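Local coordinates for protein endopolygalacturonase (Chondrostereum purpureum, PDB 1K5C) that probably hydrolyses the alpha-1,4 links between galacturonosyl units of pectic polygalacturonan, cutting the chain internally as a family 28 glycoside hydrolase, at residues G47-A52 with H75-N80; N189-G194 with N216-S221; S276-T281 with G305-S310. All blocks are in the same frame, centred on the assembly; numbering follows the deposited sequence. Where two conformers were deposited one is given.

Contact 1: G47-A52 with H75-N80; sequences GDITFA and HIFDGN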
loop_
_atom_site.group_PDB
_atom_site.type_symbol
_atom_site.label_atom_id
_atom_site.label_comp_id
_atom_site.label_asym_id
_atom_site.label_seq_id
_atom_site.Cartn_x
_atom_site.Cartn_y
_atom_site.Cartn_z
ATOM N N GLY A 47 -16.317 -19.298 -1.177
ATOM C CA GLY A 47 -15.340 -20.159 -0.499
ATOM C C GLY A 47 -13.968 -19.500 -0.573
ATOM O O GLY A 47 -13.803 -18.450 -1.179
ATOM N N ASP A 48 -13.022 -20.147 0.122
ATOM C CA ASP A 48 -11.645 -19.655 0.140
ATOM C C ASP A 48 -10.868 -20.249 -1.042
ATOM O O ASP A 48 -11.085 -21.414 -1.444
ATOM C CB ASP A 48 -10.980 -20.087 1.435
ATOM C CG ASP A 48 -11.618 -19.510 2.698
ATOM O OD1 ASP A 48 -12.316 -18.470 2.613
ATOM O OD2 ASP A 48 -11.343 -20.097 3.777
ATOM N N ILE A 49 -9.930 -19.458 -1.573
ATOM C CA ILE A 49 -9.089 -19.906 -2.707
ATOM C C ILE A 49 -7.662 -19.999 -2.221
ATOM O O ILE A 49 -7.085 -19.021 -1.754
ATOM C CB ILE A 49 -9.261 -18.971 -3.912
ATOM C CG1 ILE A 49 -10.756 -18.996 -4.370
ATOM C CG2 ILE A 49 -8.354 -19.426 -5.054
ATOM C CD1 ILE A 49 -11.097 -18.008 -5.410
ATOM N N THR A 50 -7.122 -21.205 -2.294
ATOM C CA THR A 50 -5.754 -21.503 -1.821
ATOM C C THR A 50 -4.840 -21.690 -3.007
ATOM O O THR A 50 -5.209 -22.383 -3.974
ATOM C CB THR A 50 -5.785 -22.755 -0.920
ATOM O OG1 THR A 50 -6.626 -22.494 0.219
ATOM C CG2 THR A 50 -4.390 -23.126 -0.396
ATOM N N PHE A 51 -3.640 -21.111 -2.958
ATOM C CA PHE A 51 -2.709 -21.172 -4.097
ATOM C C PHE A 51 -1.563 -22.104 -3.718
ATOM O O PHE A 51 -0.738 -21.819 -2.823
ATOM C CB PHE A 51 -2.183 -19.773 -4.398
ATOM C CG PHE A 51 -3.265 -18.886 -4.970
ATOM C CD1 PHE A 51 -4.310 -18.370 -4.170
ATOM C CD2 PHE A 51 -3.247 -18.539 -6.338
ATOM C CE1 PHE A 51 -5.298 -17.586 -4.710
ATOM C CE2 PHE A 51 -4.241 -17.711 -6.863
ATOM C CZ PHE A 51 -5.271 -17.239 -6.042
ATOM N N ALA A 52 -1.516 -23.274 -4.381
ATOM C CA ALA A 52 -0.423 -24.220 -4.135
ATOM C C ALA A 52 0.903 -23.563 -4.444
ATOM O O ALA A 52 1.012 -22.667 -5.310
ATOM C CB ALA A 52 -0.641 -25.474 -5.013
ATOM N N HIS A 75 -14.325 -14.192 2.762
ATOM C CA HIS A 75 -13.473 -15.295 2.316
ATOM C C HIS A 75 -12.027 -14.852 2.103
ATOM O O HIS A 75 -11.695 -13.667 2.143
ATOM C CB HIS A 75 -14.074 -15.936 1.053
ATOM C CG HIS A 75 -15.325 -16.659 1.393
ATOM N ND1 HIS A 75 -15.349 -17.870 2.014
ATOM C CD2 HIS A 75 -16.624 -16.265 1.194
ATOM C CE1 HIS A 75 -16.620 -18.233 2.216
ATOM N NE2 HIS A 75 -17.376 -17.325 1.719
ATOM N N ILE A 76 -11.177 -15.880 1.916
ATOM C CA ILE A 76 -9.714 -15.734 1.956
ATOM C C ILE A 76 -9.084 -16.178 0.643
ATOM O O ILE A 76 -9.448 -17.247 0.101
ATOM C CB ILE A 76 -9.159 -16.602 3.102
ATOM C CG1 ILE A 76 -9.667 -16.120 4.474
ATOM C CG2 ILE A 76 -7.642 -16.661 3.077
ATOM C CD1 ILE A 76 -9.391 -17.102 5.579
ATOM N N PHE A 77 -8.120 -15.381 0.191
ATOM C CA PHE A 77 -7.126 -15.795 -0.817
ATOM C C PHE A 77 -5.861 -16.150 -0.036
ATOM O O PHE A 77 -5.255 -15.268 0.587
ATOM C CB PHE A 77 -6.800 -14.642 -1.771
ATOM C CG PHE A 77 -7.933 -14.200 -2.664
ATOM C CD1 PHE A 77 -8.842 -13.220 -2.225
ATOM C CD2 PHE A 77 -8.101 -14.715 -3.934
ATOM C CE1 PHE A 77 -9.869 -12.795 -3.071
ATOM C CE2 PHE A 77 -9.110 -14.274 -4.760
ATOM C CZ PHE A 77 -10.006 -13.292 -4.345
ATOM N N ASP A 78 -5.509 -17.444 -0.012
ATOM C CA ASP A 78 -4.383 -17.940 0.803
ATOM C C ASP A 78 -3.158 -18.155 -0.104
ATOM O O ASP A 78 -3.173 -19.039 -0.977
ATOM C CB ASP A 78 -4.806 -19.225 1.485
ATOM C CG ASP A 78 -3.749 -19.847 2.393
ATOM O OD1 ASP A 78 -2.608 -19.380 2.407
ATOM O OD2 ASP A 78 -4.156 -20.824 3.076
ATOM N N GLY A 79 -2.144 -17.333 0.094
ATOM C CA GLY A 79 -0.956 -17.361 -0.732
ATOM C C GLY A 79 0.115 -18.328 -0.262
ATOM O O GLY A 79 1.179 -18.450 -0.937
ATOM N N ASN A 80 -0.070 -19.043 0.856
ATOM C CA ASN A 80 0.936 -19.997 1.321
ATOM C C ASN A 80 2.314 -19.337 1.477
ATOM O O ASN A 80 3.355 -19.972 1.236
ATOM C CB ASN A 80 1.020 -21.231 0.383
ATOM C CG ASN A 80 0.065 -22.294 0.861
ATOM O OD1 ASN A 80 0.071 -22.676 2.026
ATOM N ND2 ASN A 80 -0.757 -22.829 -0.038
HETATM O O HOH W 1 1.375 -19.844 -3.368
#
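Asp48 OD1 is gripped by two N-H groups that come from opposite faces of its carboxylate plane: the backbone N of Ile76, 2.9 Å from OD1, and the His75 ring atom ND1, 3.1 Å from that same oxygen. Neither donor lies in the carboxylate plane, yet OD1 sits within 5° of the imidazole plane, so the ring gives its N-H edge-on while carboxylate and ring stand 68° apart. With CG beside the backbone N (chi1 -70°), the imidazole lies against Gly47, whose CA lies over one ring face, 3.8 Å from the His75 centroid, in a CH-pi contact. Replacing His75 by an alanine would probably leave Asp48 OD1 with the Ile76 amide as its one donor here and uncover Gly47. Beyond this polar end the chains pair as parallel strands of successive coils of the right-handed beta-helix: Ile49 N bonds to Ile76 O, Asp78 N to Ile49 O and Phe51 N to Asp78 O. The buried rings of Phe51 and Phe77 lie side by side, pointing the same way, CE1 of Phe51 lying 4.1 Å from CD2 of Phe77, where Phe100 meets the Phe51 ring edge-to-face and Phe112 does the same to Phe77. On the other face are Thr50 and Asp78. Asp78 OD1 accepts from Asn80 N, an Asx turn that bends the chain out of the strand. Asn80 then reaches back across: its ND2 donates to Phe51 O at 3.0 Å in an almost perfectly straight bond, from above the carbonyl plane, and a water lies within hydrogen-bonding distance of both Phe51 O and Gly79 O.

Contact 2: N189-G194 with N216-S221; sequences NQCSGG and NTVTRS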
loop_
_atom_site.group_PDB
_atom_site.type_symbol
_atom_site.label_atom_id
_atom_site.label_comp_id
_atom_site.label_asym_id
_atom_site.label_seq_id
_atom_site.Cartn_x
_atom_site.Cartn_y
_atom_site.Cartn_z
ATOM N N ASN A 189 -8.114 3.178 7.844
ATOM C CA ASN A 189 -7.451 1.881 7.807
ATOM C C ASN A 189 -6.610 1.658 9.081
ATOM O O ASN A 189 -6.286 2.629 9.764
ATOM C CB ASN A 189 -6.534 1.794 6.557
ATOM C CG ASN A 189 -7.335 2.034 5.319
ATOM O OD1 ASN A 189 -8.136 1.225 4.876
ATOM N ND2 ASN A 189 -7.110 3.193 4.703
ATOM N N GLN A 190 -6.275 0.400 9.330
ATOM C CA GLN A 190 -5.430 0.024 10.474
ATOM C C GLN A 190 -4.200 -0.724 9.947
ATOM O O GLN A 190 -4.360 -1.734 9.229
ATOM C CB GLN A 190 -6.205 -0.887 11.406
ATOM C CG GLN A 190 -7.353 -0.124 12.101
ATOM C CD GLN A 190 -8.186 -1.178 12.771
ATOM O OE1 GLN A 190 -7.760 -1.882 13.685
ATOM N NE2 GLN A 190 -9.400 -1.242 12.279
ATOM N N CYS A 191 -3.021 -0.243 10.290
ATOM C CA CYS A 191 -1.746 -0.775 9.850
ATOM C C CYS A 191 -0.919 -1.202 11.032
ATOM O O CYS A 191 -0.740 -0.379 11.942
ATOM C CB CYS A 191 -0.976 0.346 9.093
ATOM S SG CYS A 191 -1.787 1.058 7.667
ATOM N N SER A 192 -0.372 -2.420 11.032
ATOM C CA SER A 192 0.513 -2.822 12.130
ATOM C C SER A 192 1.620 -3.720 11.590
ATOM O O SER A 192 1.455 -4.443 10.597
ATOM C CB SER A 192 -0.254 -3.530 13.246
ATOM O OG SER A 192 -0.868 -4.697 12.763
ATOM N N GLY A 193 2.772 -3.700 12.285
ATOM C CA GLY A 193 3.902 -4.573 12.030
ATOM C C GLY A 193 4.843 -4.119 10.943
ATOM O O GLY A 193 6.033 -4.538 10.935
ATOM N N GLY A 194 4.360 -3.347 10.006
ATOM C CA GLY A 194 5.102 -3.009 8.782
ATOM C C GLY A 194 5.813 -1.689 8.873
ATOM O O GLY A 194 6.419 -1.345 9.907
ATOM N N ASN A 216 -6.446 7.161 9.767
ATOM C CA ASN A 216 -5.833 5.848 9.916
ATOM C C ASN A 216 -5.158 5.683 11.261
ATOM O O ASN A 216 -4.742 6.637 11.910
ATOM C CB ASN A 216 -4.758 5.671 8.785
ATOM C CG ASN A 216 -5.366 5.883 7.432
ATOM O OD1 ASN A 216 -5.094 7.000 6.797
ATOM N ND2 ASN A 216 -6.120 5.001 6.934
ATOM N N THR A 217 -5.018 4.406 11.652
ATOM C CA THR A 217 -4.249 4.052 12.833
ATOM C C THR A 217 -3.055 3.208 12.415
ATOM O O THR A 217 -3.208 2.255 11.613
ATOM C CB THR A 217 -5.147 3.253 13.815
ATOM O OG1 THR A 217 -6.229 4.068 14.241
ATOM C CG2 THR A 217 -4.429 2.802 15.061
ATOM N N VAL A 218 -1.867 3.558 12.903
ATOM C CA VAL A 218 -0.652 2.834 12.624
ATOM C C VAL A 218 -0.032 2.466 13.969
ATOM O O VAL A 218 0.155 3.378 14.816
ATOM C CB VAL A 218 0.336 3.670 11.802
ATOM C CG1 VAL A 218 1.638 2.903 11.553
ATOM C CG2 VAL A 218 -0.297 4.152 10.479
ATOM N N THR A 219 0.293 1.194 14.176
ATOM C CA THR A 219 0.941 0.751 15.420
ATOM C C THR A 219 2.098 -0.174 15.078
ATOM O O THR A 219 2.149 -0.802 14.008
ATOM C CB THR A 219 -0.077 0.028 16.323
ATOM O OG1 THR A 219 -0.642 -1.081 15.594
ATOM C CG2 THR A 219 -1.177 0.959 16.813
ATOM N N ARG A 220 3.029 -0.286 16.043
ATOM C CA ARG A 220 4.094 -1.299 15.993
ATOM C C ARG A 220 4.712 -1.399 14.577
ATOM O O ARG A 220 4.716 -2.450 13.957
ATOM C CB ARG A 220 3.547 -2.631 16.506
ATOM C CG ARG A 220 4.629 -3.594 16.958
ATOM C CD ARG A 220 4.058 -4.917 17.464
ATOM N NE ARG A 220 3.413 -5.641 16.412
ATOM C CZ ARG A 220 4.049 -6.437 15.525
ATOM N NH1 ARG A 220 5.375 -6.671 15.541
ATOM N NH2 ARG A 220 3.350 -7.016 14.609
ATOM N N SER A 221 5.219 -0.256 14.129
ATOM C CA SER A 221 5.723 -0.119 12.745
ATOM C C SER A 221 7.045 0.564 12.759
ATOM O O SER A 221 7.427 1.276 13.694
ATOM C CB SER A 221 4.706 0.644 11.868
ATOM O OG SER A 221 3.482 -0.113 11.720
HETATM O O HOH W 2 -2.852 -0.343 14.004
HETATM O O HOH W 3 0.784 -6.928 12.975
#
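Arg220 leans across the corner of its strand onto Gly193, and its side chain can be followed outward. From CB the chain runs extended through CG and CD, CG lying anti to the backbone N (chi1 -160°), and then bends at chi3 (65°), which brings the guanidinium back over the neighbouring coil. CZ comes to 4.0 Å from Gly193 CA, and NH2 approaches closer, 3.6 Å from that CA, which lies over one guanidinium face near its rim. NH2 also donates, in the plane of the group, to a water that is shared with Ser192 OG, and it forms a salt bridge with Asp144. The positive phi of Gly193, close beneath this group, suits glycine. Its N makes two weak bonds, to Arg220 O and Thr219 O, as the regular pairing runs out. Ser221 OG folds back onto Thr219 O at 2.7 Å, donating from above the carbonyl plane. Earlier the pairing is regular and parallel: Thr217 N to Asn189 O, Cys191 N to Thr217 O, Thr219 N to Cys191 O. A water ties Cys191 O to Thr219 OG1, while Ser192 CB packs 3.4 Å from that hydroxyl oxygen. At the far end the Asn189 and Asn216 side chains lie side by side, pointing the same way, in equivalent positions on the two coils; Asn189 OD1 accepts from Cys167 N and its ND2 donates to Ile164 O, both on the preceding coil. Cys191, disulfide-bonded to Cys175, and Val218 face inward onto Ile197. No helix is near: strand 190-192 lies between strands 162-170 and 207-221, strand 247-251 follows on the next coil, and Gly194 leads directly into galacturonate-binding His195.

Contact 3: S276-T281 with G305-S310; sequences SDVNFT and GNWNWS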
loop_
_atom_site.group_PDB
_atom_site.type_symbol
_atom_site.label_atom_id
_atom_site.label_comp_id
_atom_site.label_asym_id
_atom_site.label_seq_id
_atom_site.Cartn_x
_atom_site.Cartn_y
_atom_site.Cartn_z
ATOM N N SER A 276 5.844 18.888 -3.331
ATOM C CA SER A 276 5.184 20.176 -3.064
ATOM C C SER A 276 3.865 19.943 -2.316
ATOM O O SER A 276 3.206 18.918 -2.461
ATOM C CB SER A 276 4.966 20.968 -4.312
ATOM O OG SER A 276 4.250 20.284 -5.253
ATOM N N ASP A 277 3.524 20.965 -1.543
ATOM C CA ASP A 277 2.177 21.069 -0.918
ATOM C C ASP A 277 1.845 19.836 -0.086
ATOM O O ASP A 277 0.858 19.141 -0.342
ATOM C CB ASP A 277 1.129 21.340 -1.997
ATOM C CG ASP A 277 1.401 22.600 -2.726
ATOM O OD1 ASP A 277 2.268 23.431 -2.344
ATOM O OD2 ASP A 277 0.647 22.799 -3.728
ATOM N N VAL A 278 2.658 19.621 0.963
ATOM C CA VAL A 278 2.480 18.494 1.889
ATOM C C VAL A 278 2.008 19.081 3.247
ATOM O O VAL A 278 2.765 19.839 3.863
ATOM C CB VAL A 278 3.787 17.702 2.063
ATOM C CG1 VAL A 278 3.589 16.599 3.091
ATOM C CG2 VAL A 278 4.234 17.150 0.714
ATOM N N ASN A 279 0.803 18.727 3.679
ATOM C CA ASN A 279 0.171 19.337 4.854
ATOM C C ASN A 279 -0.229 18.273 5.869
ATOM O O ASN A 279 -0.635 17.154 5.484
ATOM C CB ASN A 279 -1.113 20.096 4.431
ATOM C CG ASN A 279 -0.862 21.440 3.806
ATOM O OD1 ASN A 279 0.244 21.898 3.613
ATOM N ND2 ASN A 279 -1.962 22.228 3.613
ATOM N N PHE A 280 -0.231 18.675 7.137
ATOM C CA PHE A 280 -0.879 17.928 8.244
ATOM C C PHE A 280 -1.935 18.914 8.810
ATOM O O PHE A 280 -1.604 19.793 9.600
ATOM C CB PHE A 280 0.077 17.522 9.339
ATOM C CG PHE A 280 1.095 16.452 8.946
ATOM C CD1 PHE A 280 2.241 16.759 8.257
ATOM C CD2 PHE A 280 0.856 15.104 9.324
ATOM C CE1 PHE A 280 3.191 15.775 7.943
ATOM C CE2 PHE A 280 1.804 14.135 9.005
ATOM C CZ PHE A 280 2.956 14.459 8.326
ATOM N N THR A 281 -3.185 18.741 8.321
ATOM C CA THR A 281 -4.302 19.642 8.673
ATOM C C THR A 281 -5.526 18.804 8.982
ATOM O O THR A 281 -5.546 17.595 8.832
ATOM C CB THR A 281 -4.564 20.635 7.525
ATOM O OG1 THR A 281 -4.764 19.857 6.325
ATOM C CG2 THR A 281 -3.405 21.608 7.332
ATOM N N GLY A 305 6.529 25.006 -1.625
ATOM C CA GLY A 305 5.206 25.294 -1.109
ATOM C C GLY A 305 5.230 25.688 0.372
ATOM O O GLY A 305 6.249 25.691 1.048
ATOM N N ASN A 306 4.009 26.048 0.822
ATOM C CA ASN A 306 3.780 26.403 2.247
ATOM C C ASN A 306 3.164 25.184 2.887
ATOM O O ASN A 306 1.963 24.925 2.759
ATOM C CB ASN A 306 2.839 27.592 2.333
ATOM C CG ASN A 306 3.511 28.834 1.719
ATOM O OD1 ASN A 306 4.600 29.206 2.142
ATOM N ND2 ASN A 306 2.887 29.398 0.717
ATOM N N TRP A 307 4.035 24.403 3.540
ATOM C CA TRP A 307 3.611 23.122 4.151
ATOM C C TRP A 307 3.037 23.457 5.515
ATOM O O TRP A 307 3.774 23.803 6.469
ATOM C CB TRP A 307 4.825 22.208 4.277
ATOM C CG TRP A 307 5.386 21.729 2.962
ATOM C CD1 TRP A 307 5.158 22.220 1.698
ATOM C CD2 TRP A 307 6.300 20.621 2.827
ATOM N NE1 TRP A 307 5.884 21.438 0.756
ATOM C CE2 TRP A 307 6.604 20.485 1.439
ATOM C CE3 TRP A 307 6.916 19.727 3.731
ATOM C CZ2 TRP A 307 7.483 19.502 0.976
ATOM C CZ3 TRP A 307 7.784 18.759 3.255
ATOM C CH2 TRP A 307 8.063 18.642 1.884
ATOM N N ASN A 308 1.700 23.362 5.593
ATOM C CA ASN A 308 1.009 23.673 6.880
ATOM C C ASN A 308 0.969 22.353 7.681
ATOM O O ASN A 308 0.229 21.442 7.277
ATOM C CB ASN A 308 -0.415 24.155 6.550
ATOM C CG ASN A 308 -1.151 24.585 7.822
ATOM O OD1 ASN A 308 -0.807 24.145 8.927
ATOM N ND2 ASN A 308 -2.119 25.443 7.657
ATOM N N TRP A 309 1.807 22.279 8.706
ATOM C CA TRP A 309 1.902 21.093 9.552
ATOM C C TRP A 309 1.313 21.377 10.941
ATOM O O TRP A 309 1.627 20.730 11.933
ATOM C CB TRP A 309 3.368 20.649 9.685
ATOM C CG TRP A 309 3.862 19.985 8.419
ATOM C CD1 TRP A 309 3.369 20.052 7.134
ATOM C CD2 TRP A 309 4.998 19.083 8.369
ATOM N NE1 TRP A 309 4.130 19.247 6.281
ATOM C CE2 TRP A 309 5.122 18.656 7.025
ATOM C CE3 TRP A 309 5.900 18.623 9.336
ATOM C CZ2 TRP A 309 6.160 17.751 6.653
ATOM C CZ3 TRP A 309 6.900 17.737 8.949
ATOM C CH2 TRP A 309 7.018 17.319 7.614
ATOM N N SER A 310 0.324 22.310 10.984
ATOM C CA SER A 310 -0.207 22.761 12.276
ATOM C C SER A 310 -0.807 21.672 13.075
ATOM O O SER A 310 -0.789 21.757 14.310
ATOM C CB SER A 310 -1.252 23.869 11.996
ATOM O OG SER A 310 -2.312 23.362 11.141
HETATM O O HOH W 4 1.742 25.550 -0.817
HETATM O O HOH W 5 0.614 22.956 1.073
HETATM O O HOH W 6 -0.892 25.069 2.849
#
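Trp307 and Trp309 from one coil pack closely against Val278 and Phe280 from the coil before. Val278 CB sits almost squarely over the six-membered ring of Trp307, 3.9 Å from its centroid, as a CH-pi contact. Next to it Phe280 turns an edge to the face of Trp309 in a T-shaped pair, planes at 76°, with Phe280 CE1 3.6 Å from Trp309 CE2. The indole of Trp309 is also fixed in rotation: its NE1 donates to Val278 O at 2.8 Å, the acceptor lying in the ring plane while the N-H arrives from above the carbonyl plane. Trp307 NE1 instead bonds to Ser304 O. Across the backbone Phe280 N bonds to Asn308 O at 2.8 Å, but Asn308 N is taken by a side chain, Asn279 OD1, 2.9 Å away and again approached from above the amide carbonyl plane. The outward side is looser and wet. One water accepts from Asn306 N and donates to Asp277 OD1; a second lies within hydrogen-bonding distance of Asn279 OD1 and Asn306 O, and a third accepts from Asn279 ND2 and lies close to Asn306 O. Asn308, with CG anti to the backbone N (chi1 -176°), directs OD1 to Ser310 N, an Asx turn where the chain turns its corner; in one conformer Ser310 OG donates to it too. Thr281 CG2 rests 3.8 Å from Asn308 CG. Large apolar side chains layered inward from successive coils, here with Tyr243 stacked on Phe280, and polar ones outward, are characteristic of the right-handed parallel beta-helix.

Overall arrangement
All three contacts join neighbouring coils of one right-handed beta-helix, in order along its length: contacts 1 and 3 lie on opposite sides of the chain's centre, about 42 Å apart between centres, with contact 2 between them. None touches another or shares a strand with it. All are partly buried, contact 2 nearest the chain's centre (about 12 Å from its own centre), contacts 1 and 3 farther out (about 20 and 22 Å). Contact 2 has regular backbone pairing, inward cysteine and valine, and leads to the galacturonate site. Contact 1, away from the annotated sites, closes its strand ends with carboxylate and amide bonds. Contact 3 has the least regular pairing and supplements it with side-chain-to-backbone bonds and indole packing, with water on the outer side.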